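Local coordinates for protein dTDP-4-dehydrorhamnose 3-epimerase (Streptomyces niveus, PDB 2C0Z) that epimerises C3 of a dTDP-linked 4-keto-6-deoxy sugar, acting together with NovU on the novobiocin biosynthesis pathway, at residues A89-V94 with L162-P167; V155-P160 with P171-R176. One frame throughout, in Å; residues are numbered along the deposited sequence.

Contact 1: residues A89-V94 with L162-P167; sequences AVFDVV and LAIDWP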
loop_
_atom_site.group_PDB
_atom_site.type_symbol
_atom_site.label_atom_id
_atom_site.label_comp_id
_atom_site.label_asym_id
_atom_site.label_seq_id
_atom_site.Cartn_x
_atom_site.Cartn_y
_atom_site.Cartn_z
ATOM N N ALA A 89 0.329 15.519 -0.152
ATOM C CA ALA A 89 1.002 15.760 1.108
ATOM C C ALA A 89 -0.008 15.887 2.233
ATOM O O ALA A 89 -1.063 16.497 2.071
ATOM C CB ALA A 89 1.870 17.045 1.040
ATOM N N VAL A 90 0.337 15.326 3.381
ATOM C CA VAL A 90 -0.500 15.455 4.581
ATOM C C VAL A 90 0.360 15.801 5.776
ATOM O O VAL A 90 1.557 15.500 5.816
ATOM C CB VAL A 90 -1.359 14.220 4.950
ATOM C CG1 VAL A 90 -2.181 13.729 3.753
ATOM C CG2 VAL A 90 -0.543 13.113 5.615
ATOM N N PHE A 91 -0.259 16.495 6.729
ATOM C CA PHE A 91 0.299 16.638 8.046
ATOM C C PHE A 91 -0.300 15.503 8.867
ATOM O O PHE A 91 -1.499 15.515 9.180
ATOM C CB PHE A 91 -0.076 18.008 8.602
ATOM C CG PHE A 91 0.520 18.313 9.954
ATOM C CD1 PHE A 91 1.886 18.508 10.084
ATOM C CD2 PHE A 91 -0.295 18.418 11.089
ATOM C CE1 PHE A 91 2.456 18.829 11.339
ATOM C CE2 PHE A 91 0.253 18.776 12.334
ATOM C CZ PHE A 91 1.631 18.957 12.451
ATOM N N ASP A 92 0.519 14.520 9.201
ATOM C CA ASP A 92 0.070 13.315 9.890
ATOM C C ASP A 92 0.345 13.432 11.377
ATOM O O ASP A 92 1.439 13.812 11.790
ATOM C CB ASP A 92 0.828 12.110 9.331
ATOM C CG ASP A 92 0.266 10.825 9.827
ATOM O OD1 ASP A 92 -0.754 10.402 9.224
ATOM O OD2 ASP A 92 0.726 10.238 10.838
ATOM N N VAL A 93 -0.632 13.088 12.191
ATOM C CA VAL A 93 -0.526 13.271 13.654
ATOM C C VAL A 93 -0.802 11.989 14.389
ATOM O O VAL A 93 -1.814 11.291 14.147
ATOM C CB VAL A 93 -1.485 14.383 14.125
ATOM C CG1 VAL A 93 -1.510 14.544 15.643
ATOM C CG2 VAL A 93 -1.094 15.683 13.486
ATOM N N VAL A 94 0.100 11.666 15.300
ATOM C CA VAL A 94 -0.109 10.578 16.246
ATOM C C VAL A 94 -0.334 11.180 17.630
ATOM O O VAL A 94 0.255 12.216 17.999
ATOM C CB VAL A 94 1.048 9.554 16.268
ATOM C CG1 VAL A 94 1.128 8.784 14.950
ATOM C CG2 VAL A 94 2.377 10.229 16.531
ATOM N N LEU A 162 -4.871 18.716 23.639
ATOM C CA LEU A 162 -3.955 18.427 22.544
ATOM C C LEU A 162 -3.562 19.705 21.813
ATOM O O LEU A 162 -2.391 19.915 21.528
ATOM C CB LEU A 162 -4.597 17.415 21.572
ATOM C CG LEU A 162 -5.061 16.090 22.187
ATOM C CD1 LEU A 162 -5.756 15.240 21.147
ATOM C CD2 LEU A 162 -3.906 15.290 22.805
ATOM N N ALA A 163 -4.551 20.540 21.489
ATOM C CA ALA A 163 -4.322 21.804 20.823
ATOM C C ALA A 163 -3.422 21.639 19.591
ATOM O O ALA A 163 -2.409 22.306 19.432
ATOM C CB ALA A 163 -3.749 22.840 21.803
ATOM N N ILE A 164 -3.801 20.682 18.744
ATOM C CA ILE A 164 -2.999 20.330 17.595
ATOM C C ILE A 164 -2.940 21.504 16.607
ATOM O O ILE A 164 -3.955 22.127 16.307
ATOM C CB ILE A 164 -3.560 19.079 16.941
ATOM C CG1 ILE A 164 -3.431 17.889 17.906
ATOM C CG2 ILE A 164 -2.816 18.815 15.611
ATOM C CD1 ILE A 164 -4.326 16.673 17.602
ATOM N N ASP A 165 -1.746 21.769 16.095
ATOM C CA ASP A 165 -1.513 22.869 15.156
ATOM C C ASP A 165 -1.780 22.419 13.710
ATOM O O ASP A 165 -0.857 22.295 12.915
ATOM C CB ASP A 165 -0.050 23.369 15.291
ATOM C CG ASP A 165 0.320 23.821 16.727
ATOM O OD1 ASP A 165 -0.361 24.732 17.282
ATOM O OD2 ASP A 165 1.286 23.321 17.370
ATOM N N TRP A 166 -3.044 22.163 13.396
ATOM C CA TRP A 166 -3.450 21.770 12.041
ATOM C C TRP A 166 -3.120 22.886 11.068
ATOM O O TRP A 166 -3.488 24.034 11.331
ATOM C CB TRP A 166 -4.953 21.501 12.003
ATOM C CG TRP A 166 -5.405 20.393 12.894
ATOM C CD1 TRP A 166 -6.208 20.513 13.982
ATOM C CD2 TRP A 166 -5.100 18.980 12.779
ATOM N NE1 TRP A 166 -6.414 19.286 14.571
ATOM C CE2 TRP A 166 -5.762 18.322 13.848
ATOM C CE3 TRP A 166 -4.344 18.210 11.891
ATOM C CZ2 TRP A 166 -5.684 16.930 14.051
ATOM C CZ3 TRP A 166 -4.285 16.814 12.088
ATOM C CH2 TRP A 166 -4.925 16.203 13.178
ATOM N N PRO A 167 -2.460 22.566 9.964
ATOM C CA PRO A 167 -2.059 23.591 8.978
ATOM C C PRO A 167 -3.210 23.967 8.050
ATOM O O PRO A 167 -3.133 23.770 6.829
ATOM C CB PRO A 167 -0.925 22.901 8.219
ATOM C CG PRO A 167 -1.320 21.466 8.203
ATOM C CD PRO A 167 -1.965 21.230 9.574
#
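Phe-91 meets Pro-167 first, in an apolar pairing that shows how alternating strand residues serve two faces of a sheet. Its CB lies 3.7 Å from Pro-167 CG, and further out its ring atom CD2 comes within 3.6 Å of Pro-167 CD. A chi1 of -177° swings the ring away from the backbone N and alongside Pro-167 CD. The edge of this ring faces Trp-166 CE3, 4.1 Å from Phe-91 CD2, and the two aromatic side chains cross at about a right angle. Phe-91 CE2 also passes 3.7 Å from the carbonyl O of Asp-165, the centre of an inverse gamma turn. Asp-92 points away from the loop and bonds through OD1 to His-128 NE2. Val-93 returns to the loop side with both branches engaged: CG2 packs obliquely on Trp-166 CZ3 at 3.7 Å, while CG1 meets Ile-164 CD1 tip to tip at 4.0 Å. Ile-164 CG2 in turn sits over the centre of one face of the Trp-166 ring, 3.5 Å above its plane. No hydrogen bond joins the two segments. A loop thus covers the outer face of the five-stranded sheet of an RmlC-like cupin beta-sandwich.

Contact 2: residues V155-P160 with P171-R176; sequences VHPLDP and PLLSPR. With SO4 (sulfate ion), chain B.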
loop_
_atom_site.group_PDB
_atom_site.type_symbol
_atom_site.label_atom_id
_atom_site.label_comp_id
_atom_site.label_asym_id
_atom_site.label_seq_id
_atom_site.Cartn_x
_atom_site.Cartn_y
_atom_site.Cartn_z
ATOM N N VAL A 155 -11.410 10.736 19.480
ATOM C CA VAL A 155 -11.549 11.968 20.223
ATOM C C VAL A 155 -11.543 13.155 19.261
ATOM O O VAL A 155 -11.110 13.065 18.112
ATOM C CB VAL A 155 -10.502 12.090 21.365
ATOM C CG1 VAL A 155 -10.521 10.897 22.294
ATOM C CG2 VAL A 155 -9.157 12.315 20.865
ATOM N N HIS A 156 -12.033 14.277 19.739
ATOM C CA HIS A 156 -12.199 15.455 18.919
ATOM C C HIS A 156 -10.851 15.998 18.466
ATOM O O HIS A 156 -9.967 16.240 19.291
ATOM C CB HIS A 156 -12.947 16.539 19.678
ATOM C CG HIS A 156 -13.615 17.517 18.783
ATOM N ND1 HIS A 156 -12.918 18.447 18.049
ATOM C CD2 HIS A 156 -14.926 17.729 18.519
ATOM C CE1 HIS A 156 -13.769 19.167 17.341
ATOM N NE2 HIS A 156 -14.995 18.766 17.627
ATOM N N PRO A 157 -10.659 16.174 17.158
ATOM C CA PRO A 157 -9.349 16.651 16.682
ATOM C C PRO A 157 -9.022 18.099 17.046
ATOM O O PRO A 157 -7.862 18.493 16.959
ATOM C CB PRO A 157 -9.443 16.458 15.162
ATOM C CG PRO A 157 -10.851 16.516 14.857
ATOM C CD PRO A 157 -11.603 15.932 16.046
ATOM N N LEU A 158 -10.023 18.870 17.495
ATOM C CA LEU A 158 -9.780 20.211 18.011
ATOM C C LEU A 158 -9.770 20.246 19.547
ATOM O O LEU A 158 -9.881 21.319 20.158
ATOM C CB LEU A 158 -10.817 21.199 17.433
ATOM C CG LEU A 158 -10.960 21.201 15.910
ATOM C CD1 LEU A 158 -11.959 22.306 15.493
ATOM C CD2 LEU A 158 -9.673 21.399 15.223
ATOM N N ASP A 159 -9.561 19.088 20.178
ATOM C CA ASP A 159 -9.454 18.987 21.637
ATOM C C ASP A 159 -8.464 20.030 22.206
ATOM O O ASP A 159 -7.372 20.221 21.655
ATOM C CB ASP A 159 -8.964 17.603 22.038
ATOM C CG ASP A 159 -8.756 17.499 23.508
ATOM O OD1 ASP A 159 -9.756 17.249 24.204
ATOM O OD2 ASP A 159 -7.647 17.721 24.059
ATOM N N PRO A 160 -8.828 20.703 23.304
ATOM C CA PRO A 160 -7.974 21.758 23.868
ATOM C C PRO A 160 -6.713 21.323 24.655
ATOM O O PRO A 160 -5.790 22.147 24.789
ATOM C CB PRO A 160 -8.943 22.517 24.787
ATOM C CG PRO A 160 -9.894 21.496 25.223
ATOM C CD PRO A 160 -10.102 20.564 24.032
ATOM N N PRO A 171 -10.493 23.956 9.215
ATOM C CA PRO A 171 -10.594 22.489 9.210
ATOM C C PRO A 171 -11.961 21.960 8.767
ATOM O O PRO A 171 -12.994 22.362 9.275
ATOM C CB PRO A 171 -10.301 22.102 10.667
ATOM C CG PRO A 171 -10.362 23.376 11.458
ATOM C CD PRO A 171 -10.023 24.471 10.515
ATOM N N LEU A 172 -11.965 21.059 7.801
ATOM C CA LEU A 172 -13.198 20.420 7.379
ATOM C C LEU A 172 -13.306 19.081 8.115
ATOM O O LEU A 172 -12.563 18.133 7.791
ATOM C CB LEU A 172 -13.215 20.199 5.858
ATOM N N LEU A 173 -14.250 19.015 9.061
ATOM C CA LEU A 173 -14.518 17.823 9.880
ATOM C C LEU A 173 -15.791 17.128 9.429
ATOM O O LEU A 173 -16.791 17.785 9.113
ATOM C CB LEU A 173 -14.690 18.221 11.363
ATOM C CG LEU A 173 -13.464 18.336 12.266
ATOM C CD1 LEU A 173 -12.290 18.953 11.596
ATOM C CD2 LEU A 173 -13.826 19.069 13.543
ATOM N N SER A 174 -15.775 15.801 9.438
ATOM C CA SER A 174 -16.954 14.987 9.218
ATOM C C SER A 174 -17.851 15.106 10.451
ATOM O O SER A 174 -17.368 15.472 11.521
ATOM C CB SER A 174 -16.556 13.533 9.048
ATOM O OG SER A 174 -16.028 13.026 10.277
ATOM N N PRO A 175 -19.135 14.790 10.327
ATOM C CA PRO A 175 -20.021 14.824 11.496
ATOM C C PRO A 175 -19.477 13.962 12.637
ATOM O O PRO A 175 -19.486 14.394 13.802
ATOM C CB PRO A 175 -21.358 14.298 10.935
ATOM C CG PRO A 175 -21.303 14.630 9.487
ATOM C CD PRO A 175 -19.862 14.443 9.084
ATOM N N ARG A 176 -18.943 12.791 12.304
ATOM C CA ARG A 176 -18.363 11.894 13.300
ATOM C C ARG A 176 -17.293 12.630 14.119
ATOM O O ARG A 176 -17.297 12.557 15.339
ATOM C CB ARG A 176 -17.771 10.663 12.634
ATOM C CG ARG A 176 -16.827 9.871 13.489
ATOM C CD ARG A 176 -15.961 8.856 12.774
ATOM N NE ARG A 176 -15.094 8.196 13.755
ATOM C CZ ARG A 176 -14.320 7.152 13.496
ATOM N NH1 ARG A 176 -14.290 6.635 12.274
ATOM N NH2 ARG A 176 -13.572 6.625 14.465
HETATM S S SO4 B . -16.283 9.481 8.552
HETATM O O1 SO4 B . -15.801 8.102 8.672
HETATM O O2 SO4 B . -16.118 9.935 7.161
HETATM O O3 SO4 B . -17.696 9.491 8.953
HETATM O O4 SO4 B . -15.533 10.345 9.478
#
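Leu-173 packs on His-156, Pro-157 and Leu-158, illustrating how a single apolar side chain can tie a turn to the approach of a helix. Its CB points toward the turn, and CG, set beside the backbone N (chi1 -87°), comes 4.1 Å from Pro-157 CG as the two side chains slide past each other in opposite directions. At CG the chain forks. One branch, CD1, bends back along its own segment to lie 3.8 Å from Pro-171 CB. The other, CD2, approaches the imidazole of His-156, 3.8 Å from CE1, and also reaches Leu-158 CD1 at 4.2 Å. Pro-171 adds a second apolar touch, its CG facing Leu-158 CD2.

The imidazole does not turn freely against this methyl. Leu-158 N donates to His-156 ND1 over 3.0 Å, with an N-H...N angle of 155°. The donor lies only 6° out of the ring plane, an in-plane bond that fixes the rotation of the ring. Asp-159 N bonds to His-156 O and closes a type I beta turn from His-156 to Asp-159.

Beyond Leu-173, Ser-174 is the N-cap of helix 175-178. Its OG accepts the N-H of Asp-177 and donates to sulfate O4 at 2.8 Å. The sulfate probably comes from the crystallisation liquor. Arg-176, a probable substrate-binding residue, approaches the same oxygen through its aliphatic CD, 3.6 Å from O4, while NH1 forms a salt bridge with Glu-152. Arg-32 of the second subunit packs against Ser-174 and Pro-175.

The chemistry is therefore divided: the two segments are held together by carbon-carbon packing without hydrogen bonds, whereas the polar end beside the helix start would probably favour an anion.

How the contacts relate
The two contacts are neighbours, with centres 12 Å apart, and three of their four segments come from the loop and helix start after strand 152-154. Trp-166 joins them: its ring belongs to contact 1, but its NE1 probably hydrogen-bonds to Pro-157 O of contact 2 at 2.9 Å, and its CD1 packs 3.8 Å from Leu-158 CD2. Contact 1 lies behind the sheet, on the face away from the one where Asp-92 bonds His-128, a probable substrate-binding residue. Contact 2 lies nearer the probable site: the Pro-157 side chain is about 7 Å from those of Arg-68 and His-71, the likely proton acceptor, and residues 171-176 add Arg-176 to it.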